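Local coordinates for protein esterase (uncultured bacterium FLS12, PDB 4RGY) that hydrolyses esters as a low-temperature-active, alkaline esterase of the alpha/beta-hydrolase clan, at residues 78-82 and 95-99; 191-196 and 224-229. One frame throughout, in Å; residues are numbered along the deposited sequence.

Contact 1 and contact 2 lie some 23 Å apart between centres, in one alpha/beta-hydrolase domain, and have no helix or strand in common. Contact 1, at 78-82 and 95-99, is buried: the end of strand 75-79 and the loop that follows meet the start of helix 95-110, mostly through apolar side chains, with one histidine-tyrosine hydrogen bond at H82, where the contact meets the second subunit. Contact 2, at 191-196 and 224-229, joins two helices nearer the surface, partly buried, through an aromatic cluster and a histidine bonded to a backbone carbonyl. Helix 127-138 touches side chains of both. A neighbouring subunit reaches only contact 1.

Contact 1: 78-82 and 95-99; sequences MPAVH and YWTFI
One face of the Y95 ring takes the carbonyl oxygen of V81, which sits 3.3 Å above the ring plane and toward its rim, while H82 meets the same ring at its edge. The two aromatic rings stand almost perpendicular, planes at 88°, yet they meet rim to rim and neither covers the other's face. What joins them is a short, nearly straight hydrogen bond, H82 ND1 to Y95 OH at 2.6 Å, with the hydroxyl in the imidazole plane; either group could be the donor. H82 has CG anti to its carbonyl carbon (chi1 -53°), which brings ND1 round to the phenol. The V81 oxygen has its hydrogen bond from outside the two segments, with S84 OG, while it lies over the tyrosine. Alongside, V81 CB packs on Y95 CD1 at 3.8 Å. F98 comes in with its edge toward V81 CG1, and its CE2 lies 3.6 Å from A80 O, approached obliquely. On the strand side, the P79 ring and the I99 side chain cross at about a right angle, P79 CG against I99 CD1 at 3.6 Å; I99 CD1 reaches V81 CG1 more loosely, at 4.3 Å. Here the chain leaves strand 75-79, which lies between strands 16-25 and 45-49 of the alpha/beta-hydrolase sheet, and passes to the next helix. V81 N is held by H50 NE2, and the V81 side chain touches M127 of helix 127-138, near what looks like the nucleophile elbow of the family. P79 and I99 both rest on L49 of strand 45-49, and H82 packs on L16 of strand 16-25 and meets H82 of the second subunit.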
ATOM      1  N   MET A  78     -12.715  -4.825  -5.459  1.00 12.03           N
ATOM      2  CA  MET A  78     -11.899  -5.114  -6.630  1.00 11.27           C
ATOM      3  C   MET A  78     -10.857  -6.167  -6.267  1.00 12.48           C
ATOM      4  O   MET A  78      -9.806  -5.857  -5.707  1.00 12.26           O
ATOM      5  CB  MET A  78     -11.227  -3.826  -7.117  1.00 11.59           C
ATOM      6  CG  MET A  78     -12.216  -2.858  -7.765  1.00 12.32           C
ATOM      7  SD  MET A  78     -11.738  -1.121  -7.694  1.00 12.73           S
ATOM      8  CE  MET A  78     -11.988  -0.745  -5.951  1.00 13.73           C
ATOM      9  N   PRO A  79     -11.147  -7.427  -6.592  1.00 11.80           N
ATOM     10  CA  PRO A  79     -10.237  -8.510  -6.216  1.00 12.59           C
ATOM     11  C   PRO A  79      -9.311  -8.922  -7.352  1.00 11.20           C
ATOM     12  O   PRO A  79      -9.401  -8.340  -8.434  1.00 12.19           O
ATOM     13  CB  PRO A  79     -11.192  -9.642  -5.945  1.00 14.54           C
ATOM     14  CG  PRO A  79     -12.304  -9.438  -6.946  1.00 14.48           C
ATOM     15  CD  PRO A  79     -12.426  -7.937  -7.121  1.00 13.36           C
ATOM     16  N   ALA A  80      -8.424  -9.877  -7.082  1.00 12.25           N
ATOM     17  CA  ALA A  80      -7.462 -10.379  -8.062  1.00 12.50           C
ATOM     18  C   ALA A  80      -7.694 -11.858  -8.320  1.00 12.37           C
ATOM     19  O   ALA A  80      -7.884 -12.634  -7.374  1.00 14.55           O
ATOM     20  CB  ALA A  80      -6.047 -10.156  -7.556  1.00 13.67           C
ATOM     21  N   VAL A  81      -7.670 -12.262  -9.589  1.00 12.41           N
ATOM     22  CA  VAL A  81      -7.808 -13.680  -9.925  1.00 13.55           C
ATOM     23  C   VAL A  81      -6.741 -14.188 -10.887  1.00 12.32           C
ATOM     24  O   VAL A  81      -6.910 -15.254 -11.500  1.00 12.68           O
ATOM     25  CB  VAL A  81      -9.196 -14.020 -10.505  1.00 12.67           C
ATOM     26  CG1 VAL A  81     -10.284 -13.629  -9.512  1.00 13.87           C
ATOM     27  CG2 VAL A  81      -9.405 -13.324 -11.854  1.00 12.53           C
ATOM     28  N   HIS A  82      -5.657 -13.430 -11.027  1.00 13.23           N
ATOM     29  CA  HIS A  82      -4.552 -13.833 -11.896  1.00 12.86           C
ATOM     30  C   HIS A  82      -5.057 -14.113 -13.317  1.00 11.88           C
ATOM     31  O   HIS A  82      -5.968 -13.421 -13.773  1.00 13.13           O
ATOM     32  CB  HIS A  82      -3.792 -14.991 -11.252  1.00 14.44           C
ATOM     33  CG  HIS A  82      -3.372 -14.677  -9.852  1.00 15.97           C
ATOM     34  ND1 HIS A  82      -3.545 -15.553  -8.802  1.00 19.27           N
ATOM     35  CD2 HIS A  82      -2.840 -13.551  -9.319  1.00 17.93           C
ATOM     36  CE1 HIS A  82      -3.114 -14.987  -7.689  1.00 18.78           C
ATOM     37  NE2 HIS A  82      -2.683 -13.772  -7.975  1.00 18.91           N
ATOM     38  N   TYR A  95     -10.325 -20.632  -8.732  1.00 13.53           N
ATOM     39  CA  TYR A  95     -10.680 -19.213  -8.796  1.00 12.99           C
ATOM     40  C   TYR A  95     -12.181 -18.917  -8.924  1.00 11.62           C
ATOM     41  O   TYR A  95     -12.626 -17.847  -8.537  1.00 13.42           O
ATOM     42  CB  TYR A  95      -9.910 -18.516  -9.911  1.00 12.80           C
ATOM     43  CG  TYR A  95      -8.427 -18.369  -9.637  1.00 12.66           C
ATOM     44  CD1 TYR A  95      -7.937 -17.289  -8.921  1.00 13.65           C
ATOM     45  CD2 TYR A  95      -7.526 -19.307 -10.120  1.00 15.41           C
ATOM     46  CE1 TYR A  95      -6.572 -17.154  -8.687  1.00 14.96           C
ATOM     47  CE2 TYR A  95      -6.179 -19.178  -9.902  1.00 15.81           C
ATOM     48  CZ  TYR A  95      -5.713 -18.099  -9.194  1.00 14.94           C
ATOM     49  OH  TYR A  95      -4.356 -17.990  -8.979  1.00 20.66           O
ATOM     50  N   TRP A  96     -12.954 -19.858  -9.465  1.00 12.78           N
ATOM     51  CA  TRP A  96     -14.411 -19.699  -9.494  1.00 12.29           C
ATOM     52  C   TRP A  96     -15.019 -19.853  -8.105  1.00 12.80           C
ATOM     53  O   TRP A  96     -15.858 -19.041  -7.696  1.00 12.89           O
ATOM     54  CB  TRP A  96     -15.051 -20.716 -10.432  1.00 12.21           C
ATOM     55  CG  TRP A  96     -16.553 -20.795 -10.282  1.00 12.39           C
ATOM     56  CD1 TRP A  96     -17.264 -21.845  -9.766  1.00 14.30           C
ATOM     57  CD2 TRP A  96     -17.525 -19.805 -10.671  1.00 12.82           C
ATOM     58  NE1 TRP A  96     -18.612 -21.568  -9.805  1.00 13.97           N
ATOM     59  CE2 TRP A  96     -18.801 -20.328 -10.352  1.00 14.31           C
ATOM     60  CE3 TRP A  96     -17.440 -18.522 -11.231  1.00 12.67           C
ATOM     61  CZ2 TRP A  96     -19.982 -19.622 -10.595  1.00 13.91           C
ATOM     62  CZ3 TRP A  96     -18.616 -17.826 -11.481  1.00 14.61           C
ATOM     63  CH2 TRP A  96     -19.871 -18.378 -11.158  1.00 15.53           C
ATOM     64  N   THR A  97     -14.590 -20.871  -7.363  1.00 12.66           N
ATOM     65  CA  THR A  97     -15.091 -21.026  -6.009  1.00 12.52           C
ATOM     66  C   THR A  97     -14.651 -19.824  -5.167  1.00 12.80           C
ATOM     67  O   THR A  97     -15.396 -19.330  -4.317  1.00 14.26           O
ATOM     68  CB  THR A  97     -14.652 -22.370  -5.397  1.00 12.79           C
ATOM     69  OG1 THR A  97     -15.261 -23.429  -6.149  1.00 14.57           O
ATOM     70  CG2 THR A  97     -15.096 -22.497  -3.944  1.00 14.70           C
ATOM     71  N   PHE A  98     -13.446 -19.325  -5.432  1.00 12.05           N
ATOM     72  CA  PHE A  98     -12.974 -18.123  -4.766  1.00 11.85           C
ATOM     73  C   PHE A  98     -13.877 -16.927  -5.080  1.00 13.32           C
ATOM     74  O   PHE A  98     -14.396 -16.267  -4.168  1.00 13.81           O
ATOM     75  CB  PHE A  98     -11.530 -17.829  -5.195  1.00 13.21           C
ATOM     76  CG  PHE A  98     -11.013 -16.498  -4.717  1.00 11.80           C
ATOM     77  CD1 PHE A  98     -10.797 -16.263  -3.358  1.00 13.29           C
ATOM     78  CD2 PHE A  98     -10.732 -15.484  -5.627  1.00 12.59           C
ATOM     79  CE1 PHE A  98     -10.314 -15.042  -2.915  1.00 15.01           C
ATOM     80  CE2 PHE A  98     -10.243 -14.259  -5.190  1.00 14.87           C
ATOM     81  CZ  PHE A  98     -10.034 -14.039  -3.832  1.00 15.31           C
ATOM     82  N   ILE A  99     -14.068 -16.622  -6.362  1.00 13.71           N
ATOM     83  CA  ILE A  99     -14.793 -15.406  -6.708  1.00 12.87           C
ATOM     84  C   ILE A  99     -16.286 -15.487  -6.360  1.00 13.98           C
ATOM     85  O   ILE A  99     -16.902 -14.479  -6.003  1.00 14.30           O
ATOM     86  CB  ILE A  99     -14.576 -14.988  -8.189  1.00 12.74           C
ATOM     87  CG1 ILE A  99     -14.930 -13.515  -8.399  1.00 15.21           C
ATOM     88  CG2 ILE A  99     -15.367 -15.888  -9.155  1.00 13.60           C
ATOM     89  CD1 ILE A  99     -13.994 -12.541  -7.709  1.00 14.14           C
TER

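Contact 2: 191-196 and 224-229; sequences LFALAE and RFRDHV
F192 O is gripped by two N-H groups, one from its own helix and one from across the contact. E196 N reaches F192 O at 3.2 Å in the regular helical bond, and H228 NE2 bonds the same F192 O at 2.8 Å; they arrive from opposite faces of the carbonyl plane. The histidine bond is bent, 149° at the hydrogen, and its donor is tilted from the carbonyl plane. CG of H228 is anti to the backbone N, which carries the ring across to helix 191-200. There F192 CD2 lies over one imidazole face, 3.5 Å from H228 CG, the two ring planes being 38° apart. E196 CG comes to the edge of the same imidazole. An alanine in place of H228 would probably cost F192 O its second donor and leave the F192 ring without the flat group beside it. F192, F225 and H228 form an aromatic cluster between two nearly parallel helices, and the axes of the short segments come within 10.3 Å of each other. In this alpha/beta-hydrolase fold helix 219-232 rests on strands 207-213 and 236-241, through F225 on Q210 and V229 on F236, while helix 191-200 lies beside it and, through L191, against helix 127-138. The F225 edge points at the face of F192 in a T-shaped pair, planes at 85°, with CD1 over the rim. F192 CZ rides on the F225 backbone, 3.6 Å from F225 CA, and R224 covers this end loosely, its guanidinium bound in salt bridges to D221 and D154. L191 CB lies 3.8 Å from F225 CE1. Further along the helices A195 CB touches V229 CG1 at 3.7 Å.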
ATOM      1  N   LEU A 191     -21.029 -19.130 -21.821  1.00 12.32           N
ATOM      2  CA  LEU A 191     -22.071 -18.119 -21.595  1.00 12.53           C
ATOM      3  C   LEU A 191     -23.260 -18.270 -22.541  1.00 12.46           C
ATOM      4  O   LEU A 191     -24.380 -17.897 -22.181  1.00 13.59           O
ATOM      5  CB  LEU A 191     -21.520 -16.696 -21.721  1.00 14.57           C
ATOM      6  CG  LEU A 191     -20.403 -16.282 -20.775  1.00 14.64           C
ATOM      7  CD1 LEU A 191     -20.105 -14.818 -21.016  1.00 14.45           C
ATOM      8  CD2 LEU A 191     -20.813 -16.518 -19.333  1.00 16.23           C
ATOM      9  N   PHE A 192     -23.023 -18.809 -23.735  1.00 12.18           N
ATOM     10  CA  PHE A 192     -24.118 -19.011 -24.683  1.00 13.40           C
ATOM     11  C   PHE A 192     -25.109 -20.033 -24.130  1.00 12.90           C
ATOM     12  O   PHE A 192     -26.321 -19.834 -24.211  1.00 14.53           O
ATOM     13  CB  PHE A 192     -23.589 -19.437 -26.055  1.00 12.54           C
ATOM     14  CG  PHE A 192     -22.897 -18.340 -26.810  1.00 12.67           C
ATOM     15  CD1 PHE A 192     -21.673 -17.830 -26.372  1.00 14.34           C
ATOM     16  CD2 PHE A 192     -23.470 -17.803 -27.955  1.00 13.32           C
ATOM     17  CE1 PHE A 192     -21.036 -16.805 -27.064  1.00 14.28           C
ATOM     18  CE2 PHE A 192     -22.836 -16.796 -28.660  1.00 14.06           C
ATOM     19  CZ  PHE A 192     -21.617 -16.292 -28.219  1.00 16.56           C
ATOM     20  N   ALA A 193     -24.590 -21.100 -23.530  1.00 11.43           N
ATOM     21  CA  ALA A 193     -25.428 -22.109 -22.893  1.00 13.44           C
ATOM     22  C   ALA A 193     -26.117 -21.559 -21.654  1.00 13.30           C
ATOM     23  O   ALA A 193     -27.303 -21.819 -21.415  1.00 14.37           O
ATOM     24  CB  ALA A 193     -24.592 -23.347 -22.535  1.00 13.69           C
ATOM     25  N   LEU A 194     -25.382 -20.796 -20.848  1.00 12.86           N
ATOM     26  CA  LEU A 194     -25.965 -20.204 -19.656  1.00 13.56           C
ATOM     27  C   LEU A 194     -27.121 -19.267 -20.022  1.00 12.12           C
ATOM     28  O   LEU A 194     -28.140 -19.235 -19.326  1.00 13.36           O
ATOM     29  CB  LEU A 194     -24.901 -19.471 -18.831  1.00 11.35           C
ATOM     30  CG  LEU A 194     -23.759 -20.355 -18.287  1.00 12.41           C
ATOM     31  CD1 LEU A 194     -22.795 -19.502 -17.490  1.00 13.97           C
ATOM     32  CD2 LEU A 194     -24.264 -21.512 -17.434  1.00 15.25           C
ATOM     33  N   ALA A 195     -26.963 -18.518 -21.111  1.00 12.94           N
ATOM     34  CA  ALA A 195     -28.018 -17.634 -21.586  1.00 13.08           C
ATOM     35  C   ALA A 195     -29.269 -18.430 -21.969  1.00 14.15           C
ATOM     36  O   ALA A 195     -30.384 -18.006 -21.689  1.00 14.20           O
ATOM     37  CB  ALA A 195     -27.523 -16.789 -22.753  1.00 14.74           C
ATOM     38  N   GLU A 196     -29.092 -19.595 -22.587  1.00 12.43           N
ATOM     39  CA  GLU A 196     -30.237 -20.460 -22.887  1.00 14.60           C
ATOM     40  C   GLU A 196     -30.981 -20.893 -21.624  1.00 15.59           C
ATOM     41  O   GLU A 196     -32.213 -20.974 -21.607  1.00 16.24           O
ATOM     42  CB  GLU A 196     -29.819 -21.679 -23.723  1.00 15.18           C
ATOM     43  CG  GLU A 196     -29.314 -21.318 -25.114  1.00 16.56           C
ATOM     44  CD  GLU A 196     -29.318 -22.491 -26.067  1.00 24.85           C
ATOM     45  OE1 GLU A 196     -30.369 -23.152 -26.196  1.00 26.96           O
ATOM     46  OE2 GLU A 196     -28.263 -22.754 -26.682  1.00 27.05           O
ATOM     47  N   ARG A 224     -21.765 -11.606 -31.773  1.00 14.73           N
ATOM     48  CA  ARG A 224     -22.353 -12.946 -31.783  1.00 16.55           C
ATOM     49  C   ARG A 224     -23.105 -13.256 -30.484  1.00 15.32           C
ATOM     50  O   ARG A 224     -24.202 -13.829 -30.517  1.00 15.81           O
ATOM     51  CB  ARG A 224     -21.298 -14.003 -32.116  1.00 17.53           C
ATOM     52  CG  ARG A 224     -20.921 -13.983 -33.601  1.00 24.27           C
ATOM     53  CD  ARG A 224     -20.024 -15.149 -34.012  1.00 27.76           C
ATOM     54  NE  ARG A 224     -18.799 -15.184 -33.228  1.00 29.99           N
ATOM     55  CZ  ARG A 224     -18.617 -16.003 -32.202  1.00 28.67           C
ATOM     56  NH1 ARG A 224     -19.584 -16.847 -31.868  1.00 31.48           N
ATOM     57  NH2 ARG A 224     -17.487 -15.974 -31.511  1.00 23.78           N
ATOM     58  N   PHE A 225     -22.552 -12.838 -29.346  1.00 13.26           N
ATOM     59  CA  PHE A 225     -23.250 -13.060 -28.080  1.00 14.38           C
ATOM     60  C   PHE A 225     -24.529 -12.216 -28.012  1.00 13.73           C
ATOM     61  O   PHE A 225     -25.578 -12.709 -27.592  1.00 12.04           O
ATOM     62  CB  PHE A 225     -22.337 -12.780 -26.872  1.00 13.96           C
ATOM     63  CG  PHE A 225     -23.011 -13.005 -25.545  1.00 12.88           C
ATOM     64  CD1 PHE A 225     -23.142 -14.285 -25.018  1.00 14.22           C
ATOM     65  CD2 PHE A 225     -23.526 -11.937 -24.826  1.00 13.71           C
ATOM     66  CE1 PHE A 225     -23.776 -14.490 -23.801  1.00 13.61           C
ATOM     67  CE2 PHE A 225     -24.155 -12.141 -23.603  1.00 14.64           C
ATOM     68  CZ  PHE A 225     -24.273 -13.417 -23.092  1.00 12.89           C
ATOM     69  N   ARG A 226     -24.433 -10.950 -28.408  1.00 13.18           N
ATOM     70  CA  ARG A 226     -25.593 -10.066 -28.448  1.00 13.40           C
ATOM     71  C   ARG A 226     -26.717 -10.668 -29.282  1.00 14.38           C
ATOM     72  O   ARG A 226     -27.867 -10.735 -28.827  1.00 13.53           O
ATOM     73  CB  ARG A 226     -25.203  -8.716 -29.040  1.00 14.79           C
ATOM     74  CG  ARG A 226     -26.361  -7.720 -29.085  1.00 15.94           C
ATOM     75  CD  ARG A 226     -26.118  -6.619 -30.105  1.00 18.25           C
ATOM     76  NE  ARG A 226     -26.166  -7.142 -31.467  1.00 16.61           N
ATOM     77  CZ  ARG A 226     -25.866  -6.428 -32.544  1.00 20.42           C
ATOM     78  NH1 ARG A 226     -25.470  -5.168 -32.406  1.00 24.04           N
ATOM     79  NH2 ARG A 226     -25.939  -6.975 -33.750  1.00 20.65           N
ATOM     80  N   ASP A 227     -26.385 -11.111 -30.492  1.00 13.62           N
ATOM     81  CA  ASP A 227     -27.395 -11.659 -31.396  1.00 14.79           C
ATOM     82  C   ASP A 227     -28.010 -12.925 -30.799  1.00 13.27           C
ATOM     83  O   ASP A 227     -29.215 -13.158 -30.902  1.00 14.93           O
ATOM     84  CB  ASP A 227     -26.798 -11.935 -32.780  1.00 15.53           C
ATOM     85  CG  ASP A 227     -26.489 -10.662 -33.557  1.00 17.50           C
ATOM     86  OD1 ASP A 227     -26.897  -9.569 -33.115  1.00 17.88           O
ATOM     87  OD2 ASP A 227     -25.817 -10.769 -34.599  1.00 19.62           O
ATOM     88  N   HIS A 228     -27.185 -13.716 -30.119  1.00 11.65           N
ATOM     89  CA  HIS A 228     -27.667 -14.917 -29.457  1.00 13.11           C
ATOM     90  C   HIS A 228     -28.688 -14.585 -28.379  1.00 11.97           C
ATOM     91  O   HIS A 228     -29.805 -15.117 -28.384  1.00 12.15           O
ATOM     92  CB  HIS A 228     -26.484 -15.684 -28.864  1.00 12.84           C
ATOM     93  CG  HIS A 228     -26.865 -16.879 -28.048  1.00 12.53           C
ATOM     94  ND1 HIS A 228     -27.418 -18.016 -28.598  1.00 13.10           N
ATOM     95  CD2 HIS A 228     -26.719 -17.132 -26.726  1.00 14.79           C
ATOM     96  CE1 HIS A 228     -27.612 -18.911 -27.642  1.00 13.57           C
ATOM     97  NE2 HIS A 228     -27.201 -18.397 -26.497  1.00 14.03           N
ATOM     98  N   VAL A 229     -28.331 -13.696 -27.455  1.00 12.02           N
ATOM     99  CA  VAL A 229     -29.250 -13.410 -26.355  1.00 12.32           C
ATOM    100  C   VAL A 229     -30.515 -12.687 -26.827  1.00 13.02           C
ATOM    101  O   VAL A 229     -31.597 -12.912 -26.279  1.00 14.35           O
ATOM    102  CB  VAL A 229     -28.570 -12.679 -25.166  1.00 12.44           C
ATOM    103  CG1 VAL A 229     -27.445 -13.534 -24.606  1.00 13.17           C
ATOM    104  CG2 VAL A 229     -28.059 -11.301 -25.574  1.00 13.74           C
TER